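Local coordinates for uncharacterized protein NMB1681 (Neisseria meningitidis, PDB 3MW6) that is probably an RNA-binding protein, a member of the FinO family of RNA chaperones built mainly of helices, at residues 25-30 and 68-73; 31-36 and 60-65; 38-41 and 46-49. All blocks are in the same frame, centred on the assembly; numbering follows the deposited sequence. Where two conformers were deposited one is given.

Interaction 1: 25-30 and 68-73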
ATOM      1  N   LYS A  25       1.849 -24.247  11.866  1.00 51.56           N
ATOM      2  CA  LYS A  25       0.456 -24.597  12.077  1.00 45.46           C
ATOM      3  C   LYS A  25      -0.353 -23.385  12.548  1.00 50.08           C
ATOM      4  O   LYS A  25      -1.459 -23.152  12.054  1.00 50.36           O
ATOM      5  CB  LYS A  25       0.333 -25.776  13.043  1.00 48.59           C
ATOM      6  CG  LYS A  25      -1.105 -26.217  13.317  1.00 57.07           C
ATOM      7  CD  LYS A  25      -1.797 -26.771  12.073  1.00 59.09           C
ATOM      8  CE  LYS A  25      -3.236 -27.190  12.404  1.00 68.45           C
ATOM      9  NZ  LYS A  25      -3.905 -27.954  11.307  1.00 66.76           N
ATOM     10  N   GLN A  26       0.200 -22.590  13.467  1.00 46.66           N
ATOM     11  CA  GLN A  26      -0.485 -21.357  13.874  1.00 45.40           C
ATOM     12  C   GLN A  26      -0.735 -20.410  12.687  1.00 50.46           C
ATOM     13  O   GLN A  26      -1.774 -19.747  12.614  1.00 43.20           O
ATOM     14  CB  GLN A  26       0.253 -20.612  14.994  1.00 35.45           C
ATOM     15  CG  GLN A  26      -0.573 -19.421  15.485  1.00 36.04           C
ATOM     16  CD  GLN A  26      -0.012 -18.724  16.713  1.00 47.78           C
ATOM     17  OE1 GLN A  26      -0.413 -17.597  17.021  1.00 46.79           O
ATOM     18  NE2 GLN A  26       0.907 -19.388  17.434  1.00 42.19           N
ATOM     19  N   THR A  27       0.219 -20.359  11.757  1.00 47.49           N
ATOM     20  CA  THR A  27       0.105 -19.504  10.566  1.00 44.50           C
ATOM     21  C   THR A  27      -1.012 -19.928   9.598  1.00 44.66           C
ATOM     22  O   THR A  27      -1.735 -19.085   9.071  1.00 41.19           O
ATOM     23  CB  THR A  27       1.435 -19.418   9.810  1.00 42.69           C
ATOM     24  OG1 THR A  27       2.443 -18.923  10.701  1.00 50.34           O
ATOM     25  CG2 THR A  27       1.313 -18.482   8.617  1.00 41.02           C
ATOM     26  N   GLU A  28      -1.156 -21.226   9.364  1.00 45.69           N
ATOM     27  CA  GLU A  28      -2.281 -21.701   8.581  1.00 47.68           C
ATOM     28  C   GLU A  28      -3.593 -21.393   9.298  1.00 50.46           C
ATOM     29  O   GLU A  28      -4.561 -20.973   8.669  1.00 51.15           O
ATOM     30  CB  GLU A  28      -2.169 -23.197   8.318  1.00 56.35           C
ATOM     31  CG  GLU A  28      -1.127 -23.550   7.287  1.00 73.93           C
ATOM     32  CD  GLU A  28      -0.648 -24.978   7.421  1.00 88.46           C
ATOM     33  OE1 GLU A  28      -1.215 -25.711   8.259  1.00 90.57           O
ATOM     34  OE2 GLU A  28       0.298 -25.363   6.698  1.00 95.02           O
HETATM   35  N   MSE A  29      -3.630 -21.594  10.612  1.00 49.62           N
HETATM   36  CA  MSE A  29      -4.873 -21.390  11.354  1.00 49.17           C
HETATM   37  C   MSE A  29      -5.310 -19.929  11.287  1.00 47.24           C
HETATM   38  O   MSE A  29      -6.513 -19.633  11.202  1.00 44.88           O
HETATM   39  CB  MSE A  29      -4.736 -21.825  12.823  1.00 49.72           C
HETATM   40  CG  MSE A  29      -4.580 -23.332  13.069  1.00 53.34           C
HETATM   41 SE   MSE A  29      -3.839 -23.725  14.853  0.73 60.42          SE
HETATM   42  CE  MSE A  29      -5.446 -23.361  15.926  1.00 45.06           C
ATOM     43  N   ILE A  30      -4.334 -19.019  11.325  1.00 38.89           N
ATOM     44  CA  ILE A  30      -4.626 -17.590  11.351  1.00 33.60           C
ATOM     45  C   ILE A  30      -5.225 -17.146  10.031  1.00 35.95           C
ATOM     46  O   ILE A  30      -6.201 -16.390   9.995  1.00 40.57           O
ATOM     47  CB  ILE A  30      -3.378 -16.748  11.631  1.00 45.02           C
ATOM     48  CG1 ILE A  30      -2.896 -16.998  13.062  1.00 44.87           C
ATOM     49  CG2 ILE A  30      -3.686 -15.274  11.435  1.00 42.27           C
ATOM     50  CD1 ILE A  30      -1.601 -16.305  13.410  1.00 37.70           C
ATOM     51  N   ALA A  68       1.023 -10.524  11.891  1.00 44.68           N
ATOM     52  CA  ALA A  68       1.670  -9.565  11.012  1.00 44.95           C
ATOM     53  C   ALA A  68       2.199 -10.273   9.764  1.00 41.86           C
ATOM     54  O   ALA A  68       2.133  -9.739   8.670  1.00 42.47           O
ATOM     55  CB  ALA A  68       2.808  -8.848  11.755  1.00 45.12           C
ATOM     56  N   ARG A  69       2.721 -11.481   9.947  1.00 41.98           N
ATOM     57  CA  ARG A  69       3.259 -12.283   8.854  0.59 46.22           C
ATOM     58  C   ARG A  69       2.162 -12.652   7.845  1.00 46.77           C
ATOM     59  O   ARG A  69       2.341 -12.527   6.639  1.00 50.14           O
ATOM     60  CB  ARG A  69       3.915 -13.548   9.428  0.59 53.34           C
ATOM     61  CG  ARG A  69       4.793 -14.312   8.454  0.59 64.70           C
ATOM     62  CD  ARG A  69       5.197 -15.689   8.994  0.59 73.12           C
ATOM     63  NE  ARG A  69       6.344 -15.647   9.900  0.59 74.88           N
ATOM     64  CZ  ARG A  69       6.969 -16.730  10.356  0.59 72.33           C
ATOM     65  NH1 ARG A  69       6.562 -17.938   9.983  0.59 74.27           N
ATOM     66  NH2 ARG A  69       7.998 -16.611  11.183  0.59 67.56           N
ATOM     67  N   VAL A  70       1.024 -13.122   8.350  1.00 47.24           N
ATOM     68  CA  VAL A  70      -0.110 -13.475   7.486  1.00 41.13           C
ATOM     69  C   VAL A  70      -0.614 -12.241   6.739  1.00 31.27           C
ATOM     70  O   VAL A  70      -0.815 -12.263   5.527  1.00 35.91           O
ATOM     71  CB  VAL A  70      -1.252 -14.108   8.294  1.00 42.52           C
ATOM     72  CG1 VAL A  70      -2.498 -14.291   7.410  1.00 46.30           C
ATOM     73  CG2 VAL A  70      -0.794 -15.440   8.876  1.00 40.73           C
ATOM     74  N   LEU A  71      -0.771 -11.150   7.471  1.00 36.47           N
ATOM     75  CA  LEU A  71      -1.132  -9.897   6.860  1.00 37.12           C
ATOM     76  C   LEU A  71      -0.147  -9.489   5.754  1.00 47.10           C
ATOM     77  O   LEU A  71      -0.578  -9.047   4.676  1.00 46.59           O
ATOM     78  CB  LEU A  71      -1.253  -8.808   7.919  1.00 33.56           C
ATOM     79  CG  LEU A  71      -1.550  -7.455   7.288  1.00 43.19           C
ATOM     80  CD1 LEU A  71      -2.906  -7.493   6.517  1.00 32.05           C
ATOM     81  CD2 LEU A  71      -1.530  -6.367   8.341  1.00 40.21           C
ATOM     82  N   ALA A  72       1.159  -9.642   5.999  1.00 38.45           N
ATOM     83  CA  ALA A  72       2.155  -9.216   5.008  1.00 36.61           C
ATOM     84  C   ALA A  72       2.142 -10.126   3.780  1.00 38.44           C
ATOM     85  O   ALA A  72       2.316  -9.657   2.655  1.00 38.16           O
ATOM     86  CB  ALA A  72       3.587  -9.128   5.620  1.00 29.20           C
ATOM     87  N   ASN A  73       1.937 -11.423   3.999  1.00 36.71           N
ATOM     88  CA  ASN A  73       1.688 -12.362   2.903  1.00 42.06           C
ATOM     89  C   ASN A  73       0.497 -11.933   2.050  1.00 39.75           C
ATOM     90  O   ASN A  73       0.519 -12.018   0.819  1.00 36.62           O
ATOM     91  CB  ASN A  73       1.394 -13.757   3.453  1.00 58.01           C
ATOM     92  CG  ASN A  73       2.651 -14.568   3.703  1.00 74.50           C
ATOM     93  OD1 ASN A  73       3.518 -14.660   2.836  1.00 86.45           O
ATOM     94  ND2 ASN A  73       2.743 -15.182   4.881  1.00 72.68           N
TER
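Val70 is at the centre of this contact, its CG2 methyl doing most of the touching. The methyl reaches helix 23-37 from helix 64-76 and settles between Thr27 and Ile30, two side chains about one helical turn apart on the same face. Thr27 CG2 is its nearer neighbour, 3.7 Å from Val70 CG2, and the two side chains point contrary ways as they pass, methyl against methyl. The carbonyl oxygen Thr27 O lies 3.8 Å from Val70 CG2, so the valine also rests against the backbone of the facing helix. On the other flank Ile30 CG2 stands 3.9 Å from Val70 CG2, and here the side chains run at a slant to one another.

The torsion of Thr27 divides its two branches between separate tasks. With CG2 anti to the backbone N and OG1 beside it (chi1 -57°), the methyl is turned to the valine, while the hydroxyl is hydrogen-bonded to Lys23 O one turn earlier in its own helix. A threonine can thus present an apolar surface without leaving its oxygen unbonded. Arg69 lies at the exposed border of the contact; in one of its two conformers Thr27 OG1 is oblique to the guanidinium plane, a doubtful proximity rather than a bond. Leu66 and Ile67 of helix 64-76 extend the apolar surface, Leu66 against Thr27 and Ile30, Ile67 against Ile30.

The helix axes come within 9.8 Å at a signed crossing angle of -59°, and Thr27 and Val70 mark the nearest CA pair at 6.8 Å. Beta-branched side chains meet at the crossing, an oblique helix-helix packing within the mainly helical ProQ/FinO domain.

Interaction 2: 31-36 and 60-65; sequences ADHIYG and PQYDAA
His33, on helix 23-37, and Tyr62, in the loop just ahead of helix 64-76, form the nearest backbone pair, yet their CA atoms are 10.5 Å apart, so the gap is spanned by side chains alone. His33 CB meets Tyr62 CE2 at 4.3 Å. The approach to the phenol ring is oblique, and the two rings do not stack.

Gln61 adds a second, looser touch at the far end of the imidazole. Histidine holds CG anti to its backbone N (chi1 -180°), which carries the ring outward until His33 CE1 is 4.4 Å from Gln61 NE2, a loose approach and no polar bond. The same glutamine also folds back upon its neighbour in sequence: Gln61 CG sits over the Tyr62 ring near its border, 3.6 Å from the plane.

This is the surface margin where the loop linking helices 51-58 and 64-76 is laid against the side of helix 23-37 in the ProQ/FinO domain. Tyr62 carries much of this packing; its ring also lies on Gln26, Met29 and Ile30 of that helix, and Leu59 touches His33 from the same loop. Asp63 follows at the N-cap position of helix 64-76, where its side chain makes no capping bond. A separate tie joins its backbone N to Gln26 OE1, a side chain of helix 23-37, by a hydrogen bond. Further along that helix Ile34 packs on Phe41 and Leu55, while Tyr35 OH is hydrogen-bonded to His74 ND1.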
ATOM      1  N   ALA A  31      -4.627 -17.629   8.951  1.00 36.77           N
ATOM      2  CA  ALA A  31      -5.067 -17.311   7.600  1.00 42.22           C
ATOM      3  C   ALA A  31      -6.476 -17.837   7.369  1.00 42.81           C
ATOM      4  O   ALA A  31      -7.354 -17.094   6.927  1.00 49.03           O
ATOM      5  CB  ALA A  31      -4.090 -17.892   6.568  1.00 44.60           C
ATOM      6  N   ASP A  32      -6.705 -19.105   7.703  1.00 44.08           N
ATOM      7  CA  ASP A  32      -8.048 -19.693   7.569  1.00 45.61           C
ATOM      8  C   ASP A  32      -9.065 -18.919   8.404  1.00 44.23           C
ATOM      9  O   ASP A  32     -10.156 -18.602   7.936  1.00 44.22           O
ATOM     10  CB  ASP A  32      -8.059 -21.173   7.965  1.00 48.94           C
ATOM     11  CG  ASP A  32      -7.257 -22.047   7.010  1.00 66.92           C
ATOM     12  OD1 ASP A  32      -6.839 -21.565   5.926  1.00 72.81           O
ATOM     13  OD2 ASP A  32      -7.042 -23.229   7.356  1.00 68.91           O
ATOM     14  N   HIS A  33      -8.709 -18.590   9.637  1.00 45.04           N
ATOM     15  CA  HIS A  33      -9.607 -17.770  10.436  1.00 40.33           C
ATOM     16  C   HIS A  33      -9.955 -16.475   9.697  1.00 43.69           C
ATOM     17  O   HIS A  33     -11.117 -16.157   9.493  1.00 41.97           O
ATOM     18  CB  HIS A  33      -9.024 -17.455  11.821  1.00 45.25           C
ATOM     19  CG  HIS A  33      -9.933 -16.613  12.663  1.00 55.61           C
ATOM     20  ND1 HIS A  33     -10.888 -17.154  13.493  1.00 54.48           N
ATOM     21  CD2 HIS A  33     -10.073 -15.269  12.758  1.00 59.60           C
ATOM     22  CE1 HIS A  33     -11.563 -16.182  14.080  1.00 58.40           C
ATOM     23  NE2 HIS A  33     -11.086 -15.027  13.654  1.00 62.60           N
ATOM     24  N   ILE A  34      -8.932 -15.743   9.277  1.00 43.13           N
ATOM     25  CA  ILE A  34      -9.117 -14.418   8.694  1.00 42.15           C
ATOM     26  C   ILE A  34      -9.874 -14.424   7.365  1.00 47.08           C
ATOM     27  O   ILE A  34     -10.771 -13.605   7.153  1.00 46.98           O
ATOM     28  CB  ILE A  34      -7.753 -13.696   8.530  1.00 42.38           C
ATOM     29  CG1 ILE A  34      -7.368 -12.997   9.839  1.00 44.16           C
ATOM     30  CG2 ILE A  34      -7.795 -12.724   7.390  1.00 42.61           C
ATOM     31  CD1 ILE A  34      -5.900 -12.652   9.919  1.00 50.24           C
ATOM     32  N   TYR A  35      -9.505 -15.322   6.457  1.00 39.94           N
ATOM     33  CA  TYR A  35     -10.192 -15.382   5.169  1.00 44.99           C
ATOM     34  C   TYR A  35     -11.598 -15.947   5.315  1.00 47.17           C
ATOM     35  O   TYR A  35     -12.450 -15.705   4.469  1.00 48.09           O
ATOM     36  CB  TYR A  35      -9.413 -16.228   4.154  1.00 44.32           C
ATOM     37  CG  TYR A  35      -8.210 -15.532   3.577  1.00 45.06           C
ATOM     38  CD1 TYR A  35      -6.927 -15.953   3.897  1.00 43.92           C
ATOM     39  CD2 TYR A  35      -8.355 -14.452   2.718  1.00 46.50           C
ATOM     40  CE1 TYR A  35      -5.815 -15.329   3.374  1.00 40.12           C
ATOM     41  CE2 TYR A  35      -7.246 -13.821   2.190  1.00 51.09           C
ATOM     42  CZ  TYR A  35      -5.977 -14.267   2.527  1.00 45.57           C
ATOM     43  OH  TYR A  35      -4.863 -13.650   2.017  1.00 46.93           O
ATOM     44  N   GLY A  36     -11.823 -16.707   6.385  1.00 48.09           N
ATOM     45  CA  GLY A  36     -13.116 -17.320   6.642  1.00 45.75           C
ATOM     46  C   GLY A  36     -14.072 -16.336   7.286  1.00 54.14           C
ATOM     47  O   GLY A  36     -15.238 -16.269   6.916  1.00 62.27           O
ATOM     48  N   PRO A  60      -6.827 -12.374  20.109  1.00 52.74           N
ATOM     49  CA  PRO A  60      -5.843 -12.550  21.182  1.00 52.15           C
ATOM     50  C   PRO A  60      -5.371 -14.002  21.300  1.00 51.12           C
ATOM     51  O   PRO A  60      -4.343 -14.263  21.924  1.00 56.55           O
ATOM     52  CB  PRO A  60      -6.598 -12.098  22.438  1.00 46.58           C
ATOM     53  CG  PRO A  60      -8.045 -12.234  22.085  1.00 48.78           C
ATOM     54  CD  PRO A  60      -8.141 -11.948  20.616  1.00 49.45           C
ATOM     55  N   GLN A  61      -6.098 -14.927  20.684  1.00 46.80           N
ATOM     56  CA  GLN A  61      -5.734 -16.346  20.742  1.00 50.41           C
ATOM     57  C   GLN A  61      -4.544 -16.711  19.847  1.00 49.10           C
ATOM     58  O   GLN A  61      -4.192 -17.884  19.727  1.00 52.36           O
ATOM     59  CB  GLN A  61      -6.939 -17.244  20.408  1.00 44.36           C
ATOM     60  CG  GLN A  61      -7.403 -17.207  18.958  1.00 45.33           C
ATOM     61  CD  GLN A  61      -8.314 -16.028  18.652  1.00 48.45           C
ATOM     62  OE1 GLN A  61      -8.065 -14.897  19.075  1.00 47.79           O
ATOM     63  NE2 GLN A  61      -9.379 -16.292  17.916  1.00 47.45           N
ATOM     64  N   TYR A  62      -3.941 -15.700  19.223  1.00 43.07           N
ATOM     65  CA  TYR A  62      -2.881 -15.892  18.247  1.00 46.54           C
ATOM     66  C   TYR A  62      -1.763 -14.880  18.475  1.00 46.99           C
ATOM     67  O   TYR A  62      -2.015 -13.767  18.944  1.00 48.67           O
ATOM     68  CB  TYR A  62      -3.422 -15.728  16.815  1.00 46.93           C
ATOM     69  CG  TYR A  62      -4.393 -16.794  16.361  1.00 46.67           C
ATOM     70  CD1 TYR A  62      -4.077 -18.148  16.455  1.00 46.72           C
ATOM     71  CD2 TYR A  62      -5.622 -16.442  15.804  1.00 51.29           C
ATOM     72  CE1 TYR A  62      -4.980 -19.128  16.019  1.00 49.88           C
ATOM     73  CE2 TYR A  62      -6.517 -17.399  15.357  1.00 49.92           C
ATOM     74  CZ  TYR A  62      -6.196 -18.738  15.467  1.00 53.53           C
ATOM     75  OH  TYR A  62      -7.100 -19.677  15.020  1.00 51.36           O
ATOM     76  N   ASP A  63      -0.537 -15.267  18.128  1.00 42.43           N
ATOM     77  CA  ASP A  63       0.640 -14.418  18.325  1.00 47.16           C
ATOM     78  C   ASP A  63       0.641 -13.242  17.368  1.00 47.47           C
ATOM     79  O   ASP A  63       0.519 -13.434  16.155  1.00 49.37           O
ATOM     80  CB  ASP A  63       1.925 -15.232  18.133  1.00 48.92           C
ATOM     81  CG  ASP A  63       2.077 -16.320  19.181  1.00 62.67           C
ATOM     82  OD1 ASP A  63       1.858 -16.023  20.372  1.00 60.99           O
ATOM     83  OD2 ASP A  63       2.410 -17.469  18.821  1.00 72.66           O
ATOM     84  N   ALA A  64       0.780 -12.033  17.913  1.00 44.85           N
ATOM     85  CA  ALA A  64       0.823 -10.810  17.103  1.00 47.82           C
ATOM     86  C   ALA A  64       1.819 -10.907  15.958  1.00 48.40           C
ATOM     87  O   ALA A  64       1.590 -10.363  14.883  1.00 56.79           O
ATOM     88  CB  ALA A  64       1.148  -9.593  17.965  1.00 46.14           C
ATOM     89  N   ALA A  65       2.933 -11.593  16.180  1.00 45.25           N
ATOM     90  CA  ALA A  65       3.959 -11.650  15.146  1.00 55.74           C
ATOM     91  C   ALA A  65       3.517 -12.499  13.965  1.00 51.09           C
ATOM     92  O   ALA A  65       3.832 -12.180  12.826  1.00 45.66           O
ATOM     93  CB  ALA A  65       5.298 -12.153  15.709  1.00 52.80           C
TER

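Interaction 3: 38-41 and 46-49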
ATOM      1  N   TYR A  38     -13.571 -12.709   7.720  1.00 51.17           N
ATOM      2  CA  TYR A  38     -13.596 -11.306   7.305  1.00 42.67           C
ATOM      3  C   TYR A  38     -13.739 -11.149   5.811  1.00 43.23           C
ATOM      4  O   TYR A  38     -12.843 -11.516   5.063  1.00 43.22           O
ATOM      5  CB  TYR A  38     -12.326 -10.573   7.773  1.00 37.63           C
ATOM      6  CG  TYR A  38     -12.210 -10.503   9.264  1.00 44.28           C
ATOM      7  CD1 TYR A  38     -11.223 -11.207   9.931  1.00 40.75           C
ATOM      8  CD2 TYR A  38     -13.119  -9.763  10.019  1.00 51.39           C
ATOM      9  CE1 TYR A  38     -11.122 -11.159  11.312  1.00 44.82           C
ATOM     10  CE2 TYR A  38     -13.025  -9.711  11.401  1.00 45.90           C
ATOM     11  CZ  TYR A  38     -12.018 -10.411  12.035  1.00 44.57           C
ATOM     12  OH  TYR A  38     -11.903 -10.380  13.398  1.00 52.63           O
ATOM     13  N   ASP A  39     -14.855 -10.571   5.380  1.00 46.34           N
ATOM     14  CA  ASP A  39     -15.076 -10.322   3.964  1.00 47.66           C
ATOM     15  C   ASP A  39     -14.035  -9.391   3.313  1.00 45.89           C
ATOM     16  O   ASP A  39     -13.701  -9.574   2.145  1.00 49.14           O
ATOM     17  CB  ASP A  39     -16.500  -9.817   3.715  1.00 59.20           C
ATOM     18  CG  ASP A  39     -17.485 -10.954   3.488  1.00 78.70           C
ATOM     19  OD1 ASP A  39     -17.918 -11.140   2.326  1.00 85.62           O
ATOM     20  OD2 ASP A  39     -17.808 -11.674   4.462  1.00 81.74           O
ATOM     21  N   VAL A  40     -13.523  -8.396   4.034  1.00 38.87           N
ATOM     22  CA  VAL A  40     -12.515  -7.526   3.415  1.00 42.51           C
ATOM     23  C   VAL A  40     -11.288  -8.332   2.991  1.00 44.38           C
ATOM     24  O   VAL A  40     -10.655  -8.024   1.992  1.00 45.11           O
ATOM     25  CB  VAL A  40     -12.087  -6.346   4.305  1.00 41.03           C
ATOM     26  CG1 VAL A  40     -13.265  -5.416   4.545  1.00 47.03           C
ATOM     27  CG2 VAL A  40     -11.483  -6.843   5.617  1.00 35.07           C
ATOM     28  N   PHE A  41     -10.962  -9.380   3.736  1.00 45.39           N
ATOM     29  CA  PHE A  41      -9.877 -10.264   3.324  1.00 39.46           C
ATOM     30  C   PHE A  41     -10.294 -11.236   2.233  1.00 45.91           C
ATOM     31  O   PHE A  41      -9.589 -11.403   1.252  1.00 43.22           O
ATOM     32  CB  PHE A  41      -9.290 -10.992   4.524  1.00 36.66           C
ATOM     33  CG  PHE A  41      -8.412 -10.113   5.365  1.00 40.72           C
ATOM     34  CD1 PHE A  41      -8.938  -9.384   6.423  1.00 35.49           C
ATOM     35  CD2 PHE A  41      -7.071  -9.960   5.056  1.00 40.55           C
ATOM     36  CE1 PHE A  41      -8.128  -8.551   7.187  1.00 36.50           C
ATOM     37  CE2 PHE A  41      -6.251  -9.121   5.819  1.00 38.76           C
ATOM     38  CZ  PHE A  41      -6.789  -8.422   6.883  1.00 38.21           C
ATOM     39  N   PRO A  46      -9.081  -3.086  -0.645  1.00 30.49           N
ATOM     40  CA  PRO A  46      -8.027  -2.278  -0.036  1.00 29.08           C
ATOM     41  C   PRO A  46      -8.293  -2.123   1.472  1.00 39.27           C
ATOM     42  O   PRO A  46      -9.398  -1.752   1.851  1.00 38.30           O
ATOM     43  CB  PRO A  46      -8.166  -0.939  -0.759  1.00 23.46           C
ATOM     44  CG  PRO A  46      -8.724  -1.287  -2.097  1.00 25.51           C
ATOM     45  CD  PRO A  46      -9.707  -2.418  -1.799  1.00 27.37           C
ATOM     46  N   LEU A  47      -7.296  -2.420   2.303  1.00 31.87           N
ATOM     47  CA  LEU A  47      -7.439  -2.420   3.753  1.00 33.49           C
ATOM     48  C   LEU A  47      -7.112  -1.069   4.391  1.00 42.66           C
ATOM     49  O   LEU A  47      -6.156  -0.385   4.002  1.00 40.41           O
ATOM     50  CB  LEU A  47      -6.540  -3.501   4.363  1.00 29.37           C
ATOM     51  CG  LEU A  47      -6.878  -4.918   3.879  1.00 30.58           C
ATOM     52  CD1 LEU A  47      -5.791  -5.928   4.264  1.00 26.12           C
ATOM     53  CD2 LEU A  47      -8.246  -5.354   4.431  1.00 31.98           C
ATOM     54  N   ALA A  48      -7.909  -0.688   5.383  1.00 33.69           N
ATOM     55  CA  ALA A  48      -7.698   0.565   6.091  1.00 39.31           C
ATOM     56  C   ALA A  48      -6.336   0.586   6.771  1.00 35.74           C
ATOM     57  O   ALA A  48      -5.844  -0.460   7.188  1.00 38.99           O
ATOM     58  CB  ALA A  48      -8.787   0.765   7.135  1.00 37.21           C
ATOM     59  N   LEU A  49      -5.754   1.782   6.898  1.00 37.17           N
ATOM     60  CA  LEU A  49      -4.642   2.024   7.838  1.00 45.45           C
ATOM     61  C   LEU A  49      -4.913   1.399   9.205  1.00 47.41           C
ATOM     62  O   LEU A  49      -6.017   1.520   9.750  1.00 53.78           O
ATOM     63  CB  LEU A  49      -4.419   3.531   8.043  1.00 50.81           C
ATOM     64  CG  LEU A  49      -3.372   3.945   9.100  1.00 59.48           C
ATOM     65  CD1 LEU A  49      -1.945   3.569   8.687  1.00 56.82           C
ATOM     66  CD2 LEU A  49      -3.429   5.439   9.428  1.00 55.41           C
TER
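Leu47 is gripped through both of its methyls by the short helix 39-42, CD1 against Phe41, CD2 between Val40 and the face of the Phe41 ring. Leu47 CD1 lies 3.6 Å from Phe41 CE2 and nearly as near to CZ. Its twin, Leu47 CD2, stands 4.1 Å above the Phe41 ring but displaced from its centre, a loose placement beside that of CD1. The leucine and phenylalanine side chains are nearly perpendicular. CD2 makes its closer contact with the valine, 3.8 Å from Val40 CG2. With Val40 CG1 beside the backbone N and anti to the carbonyl carbon (chi1 -64°), CG2 sits between N and the carbonyl carbon, facing the leucine.

All three side chains are buried, and the contact is a piece of the hydrophobic core of the ProQ/FinO domain, where the loop between helices 39-42 and 51-58 folds back over the helix it has just left. Helix 64-76 adds to this core: Leu71 touches both Phe41 and Leu47, and the rings of His74 and Phe41 meet edge-to-face. The Leu47 backbone is tied down too, its N to Tyr80 OH and its O to Arg90 NH1.

The contact is confined to Val40, Phe41 and Leu47. On the more exposed side, Asp39 and Leu49 look to partners beyond the two segments: Asp39 forms a salt bridge with Arg43, and Leu49 packs on Thr102 of the second subunit.

Overall arrangement
The three contacts grade from surface to core. Interaction 2 is a surface contact of partly polar side chains that touch only loosely, interaction 1 is partly buried and runs on methyl groups with an arginine at its exposed border, and interaction 3 is wholly buried and apolar. Interactions 1 and 2, with centres about 6 Å apart, both rest on helix 23-37; interaction 1 meets helix 64-76 itself, interaction 2 the loop leading into it. Ile30 CG1 packs on Tyr62 CG where they meet. Interaction 3 lies about 15 Å from interaction 1, centre to centre. Leu71 of segment 68-73 and Ile34 of segment 31-36 both pack on Phe41, linking interactions 1 and 2 to that core.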